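Local coordinates for Nitrate/nitrite binding protein NrtA (Synechocystis sp., PDB 2G29) that binds nitrate as the periplasmic solute-binding component of an ABC transporter for nitrate, and probably nitrite, uptake, at residues G38-L42 against K69-W73; Y322-N326 against V376-P382; K135-T141 against Y225-T229; M115-A119 against V361-W367. All coordinates share one frame; numbering follows the deposited sequence.

From the N terminus, contact 1 closes first: 38-42 and 69-73 bring two neighbouring parallel strands together beside the nitrate. The strand of contact 4, 115-119, comes next and waits some 240 residues for its partner. Within that interval contact 3 opens and closes, joining 135-141 to 225-229 at the edge of the second sheet, so it is nested in contact 4. Contact 2 opens at 322-326, before 361-367 completes contact 4, and closes at 376-382; contacts 2 and 4 therefore cross. They also touch, through Trp367. Contacts 1 and 4 reach the same sheet, at its two outermost strands. Contact 4 ties the C-terminal helices to that sheet, and contact 2 joins two C-terminal loops.

Contact 1. Residues G38-L42 against K69-W73; sequences GFIAL and KQASW. With NO3 (nitrate ion), chain B.
Phe39 and Lys69 form a parallel beta bridge, with one backbone hydrogen bond: Gln70 N donates to Phe39 O at 2.8 Å, nearly straight on to the carbonyl. A water extends the link, accepting from Ala41 N and donating to Gln70 O.

Two CH-pi contacts follow. Lys69 CA lies over one face of the Phe39 ring, 3.9 Å from its centroid. With chi1 at 74°, Phe39 CG sits between its backbone N and carbonyl carbon, which lays one ring face under Lys69 CA. Ile40 CG1 stands over the six-membered ring of Trp73, 3.5 Å from the centroid and only 6° off the normal.

The polar end of Trp73 serves the binding site. Its NE1 donates to nitrate O3 at 2.8 Å, at the ring edge and in plane. The Ile40 side chain backs one ring face, which should limit tilting of the indole. Leu42 CD1 borders the anion. Lys240 NZ and Gly211 N also bond the nitrate.

The bridge joins strand 36-39 to edge strand 66-69 of the mixed sheet. Strand 91-95 flanks 36-39 on its other side, and helix 73-82 begins at Trp73, with Ser72 as its N-cap.

Contact 2. Residues Y322-N326 against V376-P382; sequences YWVDN and VPADQIP
The Trp323 indole has Gln380 OE1 at its edge, by the pyrrole nitrogen, and Val376 CG2 in plane at the edge of the six-membered ring. The Gln380 amide stands almost upright to the indole, with the planes 82° apart. This is loop-to-loop packing at the surface, away from the nitrate site. A short 3-10 turn, 378-380, shapes the second loop.

Trp323 NE1 donates to Gln380 OE1 at 3.0 Å. The bond is bent, 145° at the hydrogen, and the acceptor is tilted out of the ring plane. Gln380 reaches the indole because its chain is extended beyond CG. Trp323 CZ2 packs on Val376 CG1 at 3.6 Å, and the two side chains cross at about a right angle. The indole also touches Gln267, Gln268 and Asp271 of helix 253-271, and Trp367 of helix 364-373. Without the indole, as with an alanine here, Gln380 OE1 is likely to lose this donor and a gap to open beside Val376.

Asn326 makes the second link. Its side chain runs past the Pro382 ring in the opposite direction, and ND2 is 3.7 Å from Pro382 CG. One water accepts from Asn326 ND2 and donates to Asp379 O. Another joins the same ND2 to Gln380 O. The direct bond from Asn326 ND2 to Gln380 O is weak, at 3.3 Å with 125° at the hydrogen.

Contact 3. Residues K135-T141 against Y225-T229; sequences KDLKVGT and YQALT
Edge strand 225-229 of the second mixed sheet packs here against the loop 135-141, through Tyr225 and Val139. Val139 N donates to Tyr225 OH at 3.0 Å, with a nearly straight 163° at the hydrogen. The same hydroxyl is hydrogen-bonded to Tyr134 O, so two backbone groups of this loop region hold the phenol. A chi1 of 73° turns the Tyr225 ring toward the loop. Lys135 and the ring slide by each other, head to tail, with Lys135 CG 3.7 Å from Tyr225 CD2.

Midway along, the strand carries a classic beta bulge. Ala227 and Leu228 both face Ile128 of the adjoining strand 126-130, and the chain turns a corner at Ala227. The loop follows this corner closely. Ala227 CA directs a C-H at Val139 O, 3.4 Å away. Gly140 CA returns a similar contact to Ala227 O at 3.3 Å.

A water at the edge of the Tyr225 ring, in its plane, lies 2.7 Å from Val139 O and 2.9 Å from Gln226 O. Beyond the corner, Leu228 CD2 rests 4.0 Å from Thr141 CA. Trp174 of helix 166-177 touches Val139, Ala227 and Leu228, and its NE1 is hydrogen-bonded to Gly140 O.

Contact 4. Residues M115-A119 against V361-W367; sequences MYILA and VNREDLW
Tyr116 and Arg363 lie side by side and point the same way, in a cation-pi contact. Arg363 CZ is 4.7 Å from the centroid of the Tyr116 ring and 13° off its normal. The guanidinium does not stack flat: its plane stands 83° to the ring, and NH1 comes down over the face, 3.4 Å from Tyr116 CZ. Bends at chi2 and chi3 fold the arginine over the phenol. Arg363 CG packs against Tyr116 CG and CD1, and Arg363 CD makes an off-centre CH-pi contact.

Two backbone bonds flank this pair and bridge Ile117 to Asn362. Ile117 N donates to Val361 O, and Arg363 N donates to Ile117 O, each at 2.8 Å. Leu118 CD2 packs on Leu366 CD1 at 3.7 Å. Trp367 turns its edge to Ala119 CB and to Leu118 O, a buried carbonyl with no hydrogen-bond partner.

In the second shell, Asp365 grips the guanidinium side-on. In a salt bridge, Arg363 NE donates to Asp365 OD1 and Arg363 NH2 to Asp365 OD2, both at 2.9 Å and through syn lone pairs. Leu366 CD1 covers a guanidinium face. Replacing Arg363 by a leucine would probably leave the Asp365 carboxylate without its charged mate and the Tyr116 face without its cation. Tyr116 OH is hydrogen-bonded to Asp250. Asn362 OD1 accepts from Glu364 N in an Asx turn as helix 364-373 starts.

The contact sets the link between helices 354-361 and 364-373 against edge strand 115-120, beside strand 240-245. Helix 97-104 packs on Ile117 and Val361, and helix 253-271 on Leu118 and Trp367.

Contact 1. Residues G38-L42 against K69-W73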
loop_
_atom_site.group_PDB
_atom_site.type_symbol
_atom_site.label_atom_id
_atom_site.label_comp_id
_atom_site.label_asym_id
_atom_site.label_seq_id
_atom_site.Cartn_x
_atom_site.Cartn_y
_atom_site.Cartn_z
ATOM N N GLY A 38 11.834 -3.878 6.996
ATOM C CA GLY A 38 10.610 -3.994 7.769
ATOM C C GLY A 38 9.386 -4.331 6.939
ATOM O O GLY A 38 9.381 -4.120 5.702
ATOM N N PHE A 39 8.387 -4.940 7.586
ATOM C CA PHE A 39 7.087 -5.157 6.914
ATOM C C PHE A 39 5.986 -5.050 7.960
ATOM O O PHE A 39 6.249 -5.230 9.158
ATOM C CB PHE A 39 6.990 -6.538 6.229
ATOM C CG PHE A 39 6.808 -7.696 7.179
ATOM C CD1 PHE A 39 5.535 -8.219 7.431
ATOM C CD2 PHE A 39 7.920 -8.259 7.837
ATOM C CE1 PHE A 39 5.367 -9.283 8.314
ATOM C CE2 PHE A 39 7.767 -9.305 8.708
ATOM C CZ PHE A 39 6.498 -9.826 8.958
ATOM N N ILE A 40 4.782 -4.746 7.497
ATOM C CA ILE A 40 3.607 -4.715 8.349
ATOM C C ILE A 40 2.823 -5.978 7.916
ATOM O O ILE A 40 2.863 -6.374 6.715
ATOM C CB ILE A 40 2.805 -3.407 8.129
ATOM C CG1 ILE A 40 3.564 -2.195 8.702
ATOM C CG2 ILE A 40 1.453 -3.494 8.789
ATOM C CD1 ILE A 40 4.985 -2.070 8.268
ATOM N N ALA A 41 2.149 -6.624 8.867
ATOM C CA ALA A 41 1.440 -7.892 8.597
ATOM C C ALA A 41 0.249 -7.680 7.688
ATOM O O ALA A 41 -0.884 -7.471 8.156
ATOM C CB ALA A 41 0.989 -8.530 9.916
ATOM N N LEU A 42 0.544 -7.743 6.394
ATOM C CA LEU A 42 -0.386 -7.530 5.289
ATOM C C LEU A 42 0.016 -8.423 4.124
ATOM O O LEU A 42 1.211 -8.583 3.866
ATOM C CB LEU A 42 -0.293 -6.076 4.824
ATOM C CG LEU A 42 -0.709 -5.078 5.895
ATOM C CD1 LEU A 42 -0.092 -3.723 5.587
ATOM C CD2 LEU A 42 -2.216 -4.999 5.977
ATOM N N LYS A 69 9.052 -7.722 11.307
ATOM C CA LYS A 69 7.709 -7.193 11.482
ATOM C C LYS A 69 7.720 -5.911 12.309
ATOM O O LYS A 69 8.340 -5.852 13.379
ATOM C CB LYS A 69 6.812 -8.228 12.173
ATOM C CG LYS A 69 5.334 -7.790 12.167
ATOM C CD LYS A 69 4.412 -8.712 12.939
ATOM C CE LYS A 69 4.292 -10.083 12.357
ATOM N NZ LYS A 69 3.388 -10.886 13.251
ATOM N N GLN A 70 7.019 -4.894 11.802
ATOM C CA GLN A 70 6.862 -3.590 12.458
ATOM C C GLN A 70 5.465 -3.551 13.070
ATOM O O GLN A 70 4.527 -4.157 12.540
ATOM C CB GLN A 70 7.003 -2.469 11.425
ATOM C CG GLN A 70 8.291 -2.542 10.602
ATOM C CD GLN A 70 9.531 -2.250 11.450
ATOM O OE1 GLN A 70 9.726 -1.114 11.903
ATOM N NE2 GLN A 70 10.385 -3.268 11.646
ATOM N N ALA A 71 5.314 -2.835 14.177
ATOM C CA ALA A 71 4.007 -2.764 14.850
ATOM C C ALA A 71 3.026 -1.838 14.136
ATOM O O ALA A 71 1.817 -2.127 14.107
ATOM C CB ALA A 71 4.191 -2.318 16.319
ATOM N N SER A 72 3.533 -0.746 13.565
ATOM C CA SER A 72 2.648 0.208 12.886
ATOM C C SER A 72 3.414 1.008 11.858
ATOM O O SER A 72 4.644 0.896 11.751
ATOM C CB SER A 72 2.070 1.176 13.925
ATOM O OG SER A 72 3.146 2.022 14.443
ATOM N N TRP A 73 2.710 1.835 11.082
ATOM C CA TRP A 73 3.415 2.640 10.112
ATOM C C TRP A 73 4.214 3.711 10.857
ATOM O O TRP A 73 5.253 4.132 10.394
ATOM C CB TRP A 73 2.442 3.223 9.072
ATOM C CG TRP A 73 1.938 2.163 8.135
ATOM C CD1 TRP A 73 0.649 1.796 7.949
ATOM C CD2 TRP A 73 2.736 1.313 7.274
ATOM N NE1 TRP A 73 0.573 0.780 7.027
ATOM C CE2 TRP A 73 1.831 0.468 6.591
ATOM C CE3 TRP A 73 4.116 1.209 6.995
ATOM C CZ2 TRP A 73 2.251 -0.508 5.705
ATOM C CZ3 TRP A 73 4.536 0.241 6.113
ATOM C CH2 TRP A 73 3.602 -0.603 5.456
HETATM N N NO3 B . -2.410 -1.556 5.209
HETATM O O1 NO3 B . -2.473 -2.213 4.013
HETATM O O2 NO3 B . -3.280 -1.527 6.247
HETATM O O3 NO3 B . -1.193 -0.672 5.416
HETATM O O HOH W 1 2.088 -5.434 11.726
#

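Contact 2. Residues Y322-N326 against V376-P382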
loop_
_atom_site.group_PDB
_atom_site.type_symbol
_atom_site.label_atom_id
_atom_site.label_comp_id
_atom_site.label_asym_id
_atom_site.label_seq_id
_atom_site.Cartn_x
_atom_site.Cartn_y
_atom_site.Cartn_z
ATOM N N TYR A 322 1.182 -8.570 -8.138
ATOM C CA TYR A 322 2.578 -8.298 -7.816
ATOM C C TYR A 322 3.467 -8.251 -9.044
ATOM O O TYR A 322 4.605 -7.874 -8.944
ATOM C CB TYR A 322 3.151 -9.377 -6.856
ATOM C CG TYR A 322 2.250 -9.661 -5.674
ATOM C CD1 TYR A 322 1.558 -10.877 -5.574
ATOM C CD2 TYR A 322 2.006 -8.686 -4.705
ATOM C CE1 TYR A 322 0.641 -11.107 -4.552
ATOM C CE2 TYR A 322 1.099 -8.911 -3.681
ATOM C CZ TYR A 322 0.413 -10.118 -3.612
ATOM O OH TYR A 322 -0.540 -10.341 -2.643
ATOM N N TRP A 323 2.940 -8.639 -10.199
ATOM C CA TRP A 323 3.770 -8.653 -11.389
ATOM C C TRP A 323 2.986 -8.414 -12.670
ATOM O O TRP A 323 3.392 -7.593 -13.485
ATOM C CB TRP A 323 4.508 -9.986 -11.479
ATOM C CG TRP A 323 5.593 -9.945 -12.487
ATOM C CD1 TRP A 323 5.598 -10.525 -13.742
ATOM C CD2 TRP A 323 6.856 -9.328 -12.330
ATOM N NE1 TRP A 323 6.803 -10.296 -14.361
ATOM C CE2 TRP A 323 7.593 -9.561 -13.522
ATOM C CE3 TRP A 323 7.444 -8.585 -11.305
ATOM C CZ2 TRP A 323 8.873 -9.088 -13.694
ATOM C CZ3 TRP A 323 8.710 -8.116 -11.480
ATOM C CH2 TRP A 323 9.418 -8.359 -12.664
ATOM N N VAL A 324 1.862 -9.108 -12.855
ATOM C CA VAL A 324 1.064 -8.921 -14.073
ATOM C C VAL A 324 0.600 -7.465 -14.208
ATOM O O VAL A 324 0.454 -6.753 -13.202
ATOM C CB VAL A 324 -0.194 -9.872 -14.094
ATOM C CG1 VAL A 324 -1.163 -9.489 -13.016
ATOM C CG2 VAL A 324 -0.890 -9.827 -15.451
ATOM N N ASP A 325 0.384 -7.022 -15.445
ATOM C CA ASP A 325 -0.067 -5.664 -15.710
ATOM C C ASP A 325 0.934 -4.630 -15.174
ATOM O O ASP A 325 0.535 -3.586 -14.651
ATOM C CB ASP A 325 -1.482 -5.445 -15.132
ATOM C CG ASP A 325 -2.494 -6.444 -15.702
ATOM O OD1 ASP A 325 -2.449 -6.683 -16.932
ATOM O OD2 ASP A 325 -3.321 -6.997 -14.940
ATOM N N ASN A 326 2.229 -4.935 -15.314
ATOM C CA ASN A 326 3.318 -4.031 -14.901
ATOM C C ASN A 326 3.240 -3.600 -13.444
ATOM O O ASN A 326 3.814 -2.574 -13.057
ATOM C CB ASN A 326 3.319 -2.783 -15.789
ATOM C CG ASN A 326 3.386 -3.125 -17.273
ATOM O OD1 ASN A 326 2.508 -2.745 -18.041
ATOM N ND2 ASN A 326 4.425 -3.831 -17.670
ATOM N N VAL A 376 12.448 -10.815 -17.613
ATOM C CA VAL A 376 11.382 -9.832 -17.551
ATOM C C VAL A 376 10.971 -9.343 -18.927
ATOM O O VAL A 376 10.624 -8.171 -19.092
ATOM C CB VAL A 376 11.803 -8.627 -16.741
ATOM C CG1 VAL A 376 10.593 -7.732 -16.490
ATOM C CG2 VAL A 376 12.425 -9.083 -15.439
ATOM N N PRO A 377 10.963 -10.242 -19.918
ATOM C CA PRO A 377 10.600 -9.951 -21.306
ATOM C C PRO A 377 10.361 -8.455 -21.604
ATOM O O PRO A 377 9.720 -7.733 -20.838
ATOM C CB PRO A 377 9.356 -10.821 -21.514
ATOM C CG PRO A 377 9.539 -11.996 -20.496
ATOM C CD PRO A 377 10.740 -11.668 -19.627
ATOM N N ALA A 378 10.875 -7.990 -22.731
ATOM C CA ALA A 378 10.749 -6.587 -23.105
ATOM C C ALA A 378 9.372 -5.950 -22.962
ATOM O O ALA A 378 9.249 -4.795 -22.549
ATOM C CB ALA A 378 11.251 -6.390 -24.536
ATOM N N ASP A 379 8.328 -6.690 -23.311
ATOM C CA ASP A 379 6.990 -6.125 -23.259
ATOM C C ASP A 379 6.471 -5.953 -21.839
ATOM O O ASP A 379 5.410 -5.367 -21.631
ATOM C CB ASP A 379 6.037 -6.987 -24.092
ATOM C CG ASP A 379 5.650 -8.265 -23.400
ATOM O OD1 ASP A 379 6.494 -8.872 -22.696
ATOM O OD2 ASP A 379 4.486 -8.676 -23.575
ATOM N N GLN A 380 7.229 -6.472 -20.878
ATOM C CA GLN A 380 6.865 -6.362 -19.468
ATOM C C GLN A 380 7.633 -5.225 -18.791
ATOM O O GLN A 380 7.487 -5.002 -17.594
ATOM C CB GLN A 380 7.143 -7.681 -18.746
ATOM C CG GLN A 380 6.098 -8.761 -19.035
ATOM C CD GLN A 380 6.445 -10.096 -18.408
ATOM O OE1 GLN A 380 7.024 -10.159 -17.322
ATOM N NE2 GLN A 380 6.083 -11.177 -19.088
ATOM N N ILE A 381 8.460 -4.531 -19.561
ATOM C CA ILE A 381 9.227 -3.389 -19.056
ATOM C C ILE A 381 8.658 -2.132 -19.722
ATOM O O ILE A 381 8.883 -1.887 -20.909
ATOM C CB ILE A 381 10.729 -3.508 -19.395
ATOM C CG1 ILE A 381 11.325 -4.705 -18.654
ATOM C CG2 ILE A 381 11.458 -2.201 -19.015
ATOM C CD1 ILE A 381 12.773 -4.989 -18.983
ATOM N N PRO A 382 7.918 -1.308 -18.963
ATOM C CA PRO A 382 7.324 -0.081 -19.509
ATOM C C PRO A 382 8.323 0.849 -20.194
ATOM O O PRO A 382 9.445 1.039 -19.701
ATOM C CB PRO A 382 6.694 0.578 -18.283
ATOM C CG PRO A 382 6.331 -0.614 -17.411
ATOM C CD PRO A 382 7.562 -1.478 -17.537
HETATM O O HOH W 2 5.701 -6.107 -16.013
HETATM O O HOH W 3 5.418 -3.271 -19.973
#

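Contact 3. Residues K135-T141 against Y225-T229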
loop_
_atom_site.group_PDB
_atom_site.type_symbol
_atom_site.label_atom_id
_atom_site.label_comp_id
_atom_site.label_asym_id
_atom_site.label_seq_id
_atom_site.Cartn_x
_atom_site.Cartn_y
_atom_site.Cartn_z
ATOM N N LYS A 135 -25.248 -1.855 8.468
ATOM C CA LYS A 135 -25.707 -2.961 7.637
ATOM C C LYS A 135 -26.981 -2.691 6.836
ATOM O O LYS A 135 -27.056 -3.069 5.677
ATOM C CB LYS A 135 -25.868 -4.242 8.470
ATOM C CG LYS A 135 -24.536 -4.986 8.670
ATOM C CD LYS A 135 -24.764 -6.381 9.245
ATOM C CE LYS A 135 -23.485 -7.217 9.274
ATOM N NZ LYS A 135 -23.769 -8.622 9.701
ATOM N N ASP A 136 -27.963 -2.012 7.426
ATOM C CA ASP A 136 -29.204 -1.776 6.695
ATOM C C ASP A 136 -29.032 -0.922 5.442
ATOM O O ASP A 136 -29.822 -1.042 4.494
ATOM C CB ASP A 136 -30.249 -1.166 7.642
ATOM C CG ASP A 136 -30.513 -2.057 8.856
ATOM O OD1 ASP A 136 -30.716 -3.277 8.657
ATOM O OD2 ASP A 136 -30.521 -1.556 10.011
ATOM N N LEU A 137 -27.996 -0.075 5.426
ATOM C CA LEU A 137 -27.727 0.821 4.300
ATOM C C LEU A 137 -27.075 0.151 3.094
ATOM O O LEU A 137 -27.061 0.731 1.990
ATOM C CB LEU A 137 -26.848 2.002 4.756
ATOM C CG LEU A 137 -27.444 2.912 5.825
ATOM C CD1 LEU A 137 -26.453 3.997 6.238
ATOM C CD2 LEU A 137 -28.704 3.567 5.264
ATOM N N LYS A 138 -26.521 -1.046 3.304
ATOM C CA LYS A 138 -25.891 -1.793 2.225
ATOM C C LYS A 138 -24.992 -0.907 1.350
ATOM O O LYS A 138 -25.118 -0.869 0.120
ATOM C CB LYS A 138 -26.986 -2.452 1.374
ATOM C CG LYS A 138 -27.802 -3.474 2.173
ATOM C CD LYS A 138 -28.928 -4.064 1.351
ATOM C CE LYS A 138 -29.652 -5.153 2.128
ATOM N NZ LYS A 138 -30.671 -5.826 1.277
ATOM N N VAL A 139 -24.064 -0.211 2.000
ATOM C CA VAL A 139 -23.209 0.716 1.288
ATOM C C VAL A 139 -22.135 0.052 0.442
ATOM O O VAL A 139 -21.504 -0.907 0.881
ATOM C CB VAL A 139 -22.538 1.707 2.295
ATOM C CG1 VAL A 139 -21.630 2.700 1.556
ATOM C CG2 VAL A 139 -23.627 2.448 3.109
ATOM N N GLY A 140 -21.964 0.570 -0.775
ATOM C CA GLY A 140 -20.938 0.096 -1.701
ATOM C C GLY A 140 -20.006 1.249 -2.095
ATOM O O GLY A 140 -19.551 1.987 -1.232
ATOM N N THR A 141 -19.743 1.428 -3.390
ATOM C CA THR A 141 -18.844 2.497 -3.811
ATOM C C THR A 141 -19.464 3.878 -3.631
ATOM O O THR A 141 -18.739 4.857 -3.567
ATOM C CB THR A 141 -18.389 2.334 -5.280
ATOM O OG1 THR A 141 -19.543 2.354 -6.122
ATOM C CG2 THR A 141 -17.643 0.991 -5.473
ATOM N N TYR A 225 -18.829 -5.168 7.796
ATOM C CA TYR A 225 -18.970 -5.640 6.416
ATOM C C TYR A 225 -18.129 -4.753 5.498
ATOM O O TYR A 225 -17.653 -3.698 5.900
ATOM C CB TYR A 225 -20.439 -5.681 5.962
ATOM C CG TYR A 225 -21.105 -4.352 5.680
ATOM C CD1 TYR A 225 -21.231 -3.887 4.370
ATOM C CD2 TYR A 225 -21.680 -3.600 6.714
ATOM C CE1 TYR A 225 -21.922 -2.718 4.091
ATOM C CE2 TYR A 225 -22.375 -2.431 6.451
ATOM C CZ TYR A 225 -22.502 -1.991 5.143
ATOM O OH TYR A 225 -23.220 -0.856 4.841
ATOM N N GLN A 226 -17.907 -5.219 4.280
ATOM C CA GLN A 226 -17.071 -4.497 3.343
ATOM C C GLN A 226 -17.864 -3.744 2.311
ATOM O O GLN A 226 -18.745 -4.314 1.677
ATOM C CB GLN A 226 -16.095 -5.475 2.658
ATOM C CG GLN A 226 -15.104 -4.782 1.693
ATOM C CD GLN A 226 -13.808 -5.562 1.472
ATOM O OE1 GLN A 226 -12.914 -5.116 0.736
ATOM N NE2 GLN A 226 -13.690 -6.692 2.114
ATOM N N ALA A 227 -17.549 -2.462 2.166
ATOM C CA ALA A 227 -18.209 -1.590 1.191
ATOM C C ALA A 227 -17.614 -1.806 -0.201
ATOM O O ALA A 227 -18.334 -1.870 -1.198
ATOM C CB ALA A 227 -18.053 -0.122 1.625
ATOM N N LEU A 228 -16.289 -1.960 -0.269
ATOM C CA LEU A 228 -15.612 -2.155 -1.544
ATOM C C LEU A 228 -14.185 -2.599 -1.299
ATOM O O LEU A 228 -13.665 -2.466 -0.174
ATOM C CB LEU A 228 -15.564 -0.826 -2.330
ATOM C CG LEU A 228 -14.815 0.296 -1.583
ATOM C CD1 LEU A 228 -13.359 0.347 -2.028
ATOM C CD2 LEU A 228 -15.498 1.642 -1.879
ATOM N N THR A 229 -13.591 -3.164 -2.353
ATOM C CA THR A 229 -12.176 -3.512 -2.386
ATOM C C THR A 229 -11.613 -2.386 -3.273
ATOM O O THR A 229 -12.243 -1.935 -4.238
ATOM C CB THR A 229 -11.943 -4.943 -2.902
ATOM O OG1 THR A 229 -10.546 -5.238 -2.812
ATOM C CG2 THR A 229 -12.435 -5.105 -4.352
HETATM O O HOH W 4 -21.325 -3.584 0.466
#

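Contact 4. Residues M115-A119 against V361-W367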
loop_
_atom_site.group_PDB
_atom_site.type_symbol
_atom_site.label_atom_id
_atom_site.label_comp_id
_atom_site.label_asym_id
_atom_site.label_seq_id
_atom_site.Cartn_x
_atom_site.Cartn_y
_atom_site.Cartn_z
ATOM N N MET A 115 15.046 8.856 1.100
ATOM C CA MET A 115 14.706 7.487 0.718
ATOM C C MET A 115 14.523 7.356 -0.783
ATOM O O MET A 115 14.381 8.350 -1.495
ATOM C CB MET A 115 13.387 7.059 1.412
ATOM C CG MET A 115 13.503 6.875 2.906
ATOM S SD MET A 115 12.052 6.095 3.636
ATOM C CE MET A 115 12.216 4.390 2.910
ATOM N N TYR A 116 14.533 6.108 -1.253
ATOM C CA TYR A 116 14.254 5.809 -2.656
ATOM C C TYR A 116 13.144 4.762 -2.727
ATOM O O TYR A 116 12.965 3.979 -1.806
ATOM C CB TYR A 116 15.445 5.151 -3.348
ATOM C CG TYR A 116 16.668 5.967 -3.535
ATOM C CD1 TYR A 116 16.598 7.260 -4.038
ATOM C CD2 TYR A 116 17.914 5.432 -3.234
ATOM C CE1 TYR A 116 17.764 8.019 -4.223
ATOM C CE2 TYR A 116 19.068 6.161 -3.440
ATOM C CZ TYR A 116 18.981 7.457 -3.923
ATOM O OH TYR A 116 20.106 8.241 -4.100
ATOM N N ILE A 117 12.406 4.774 -3.834
ATOM C CA ILE A 117 11.444 3.710 -4.093
ATOM C C ILE A 117 12.101 2.906 -5.228
ATOM O O ILE A 117 12.395 3.420 -6.321
ATOM C CB ILE A 117 10.073 4.252 -4.510
ATOM C CG1 ILE A 117 9.371 4.819 -3.286
ATOM C CG2 ILE A 117 9.252 3.130 -5.185
ATOM C CD1 ILE A 117 8.009 5.476 -3.664
ATOM N N LEU A 118 12.338 1.631 -4.933
ATOM C CA LEU A 118 12.994 0.721 -5.898
ATOM C C LEU A 118 12.008 -0.070 -6.734
ATOM O O LEU A 118 12.338 -0.484 -7.846
ATOM C CB LEU A 118 13.903 -0.264 -5.171
ATOM C CG LEU A 118 14.963 0.404 -4.285
ATOM C CD1 LEU A 118 15.798 -0.713 -3.619
ATOM C CD2 LEU A 118 15.828 1.354 -5.074
ATOM N N ALA A 119 10.803 -0.275 -6.213
ATOM C CA ALA A 119 9.776 -1.014 -6.924
ATOM C C ALA A 119 8.433 -0.743 -6.280
ATOM O O ALA A 119 8.357 -0.265 -5.127
ATOM C CB ALA A 119 10.072 -2.509 -6.839
ATOM N N VAL A 361 13.336 10.710 -5.624
ATOM C CA VAL A 361 12.993 9.528 -4.838
ATOM C C VAL A 361 12.700 8.252 -5.628
ATOM O O VAL A 361 13.094 7.161 -5.220
ATOM C CB VAL A 361 11.781 9.880 -3.943
ATOM C CG1 VAL A 361 11.223 8.647 -3.199
ATOM C CG2 VAL A 361 12.198 10.966 -2.952
ATOM N N ASN A 362 11.998 8.399 -6.740
ATOM C CA ASN A 362 11.627 7.251 -7.553
ATOM C C ASN A 362 12.830 6.732 -8.331
ATOM O O ASN A 362 13.459 7.479 -9.073
ATOM C CB ASN A 362 10.472 7.647 -8.504
ATOM C CG ASN A 362 10.021 6.498 -9.370
ATOM O OD1 ASN A 362 10.773 6.032 -10.245
ATOM N ND2 ASN A 362 8.795 6.022 -9.137
ATOM N N ARG A 363 13.153 5.450 -8.123
ATOM C CA ARG A 363 14.293 4.880 -8.825
ATOM C C ARG A 363 13.869 3.816 -9.824
ATOM O O ARG A 363 14.396 2.678 -9.817
ATOM C CB ARG A 363 15.314 4.308 -7.833
ATOM C CG ARG A 363 15.927 5.383 -6.904
ATOM C CD ARG A 363 16.511 6.554 -7.686
ATOM N NE ARG A 363 17.579 6.127 -8.593
ATOM C CZ ARG A 363 18.838 5.896 -8.228
ATOM N NH1 ARG A 363 19.230 6.064 -6.973
ATOM N NH2 ARG A 363 19.708 5.443 -9.137
ATOM N N GLU A 364 12.909 4.178 -10.673
ATOM C CA GLU A 364 12.475 3.270 -11.751
ATOM C C GLU A 364 13.689 2.909 -12.626
ATOM O O GLU A 364 13.651 1.887 -13.330
ATOM C CB GLU A 364 11.351 3.924 -12.584
ATOM C CG GLU A 364 11.745 5.239 -13.299
ATOM C CD GLU A 364 12.455 5.001 -14.604
ATOM O OE1 GLU A 364 12.044 4.095 -15.358
ATOM O OE2 GLU A 364 13.392 5.782 -14.908
ATOM N N ASP A 365 14.716 3.751 -12.626
ATOM C CA ASP A 365 15.937 3.452 -13.393
ATOM C C ASP A 365 16.608 2.199 -12.811
ATOM O O ASP A 365 17.072 1.346 -13.570
ATOM C CB ASP A 365 16.930 4.634 -13.397
ATOM C CG ASP A 365 17.367 5.065 -11.995
ATOM O OD1 ASP A 365 16.514 5.227 -11.098
ATOM O OD2 ASP A 365 18.591 5.255 -11.816
ATOM N N LEU A 366 16.671 2.074 -11.486
ATOM C CA LEU A 366 17.230 0.874 -10.846
ATOM C C LEU A 366 16.323 -0.332 -11.148
ATOM O O LEU A 366 16.813 -1.456 -11.331
ATOM C CB LEU A 366 17.366 1.093 -9.324
ATOM C CG LEU A 366 18.362 2.179 -8.938
ATOM C CD1 LEU A 366 18.539 2.252 -7.442
ATOM C CD2 LEU A 366 19.731 1.813 -9.572
ATOM N N TRP A 367 15.002 -0.116 -11.219
ATOM C CA TRP A 367 14.102 -1.207 -11.519
ATOM C C TRP A 367 14.380 -1.730 -12.920
ATOM O O TRP A 367 14.496 -2.951 -13.115
ATOM C CB TRP A 367 12.630 -0.750 -11.355
ATOM C CG TRP A 367 11.611 -1.877 -11.450
ATOM C CD1 TRP A 367 10.987 -2.495 -10.400
ATOM C CD2 TRP A 367 11.095 -2.502 -12.645
ATOM N NE1 TRP A 367 10.127 -3.463 -10.853
ATOM C CE2 TRP A 367 10.162 -3.481 -12.224
ATOM C CE3 TRP A 367 11.325 -2.325 -14.023
ATOM C CZ2 TRP A 367 9.450 -4.293 -13.132
ATOM C CZ3 TRP A 367 10.623 -3.128 -14.931
ATOM C CH2 TRP A 367 9.691 -4.100 -14.476
#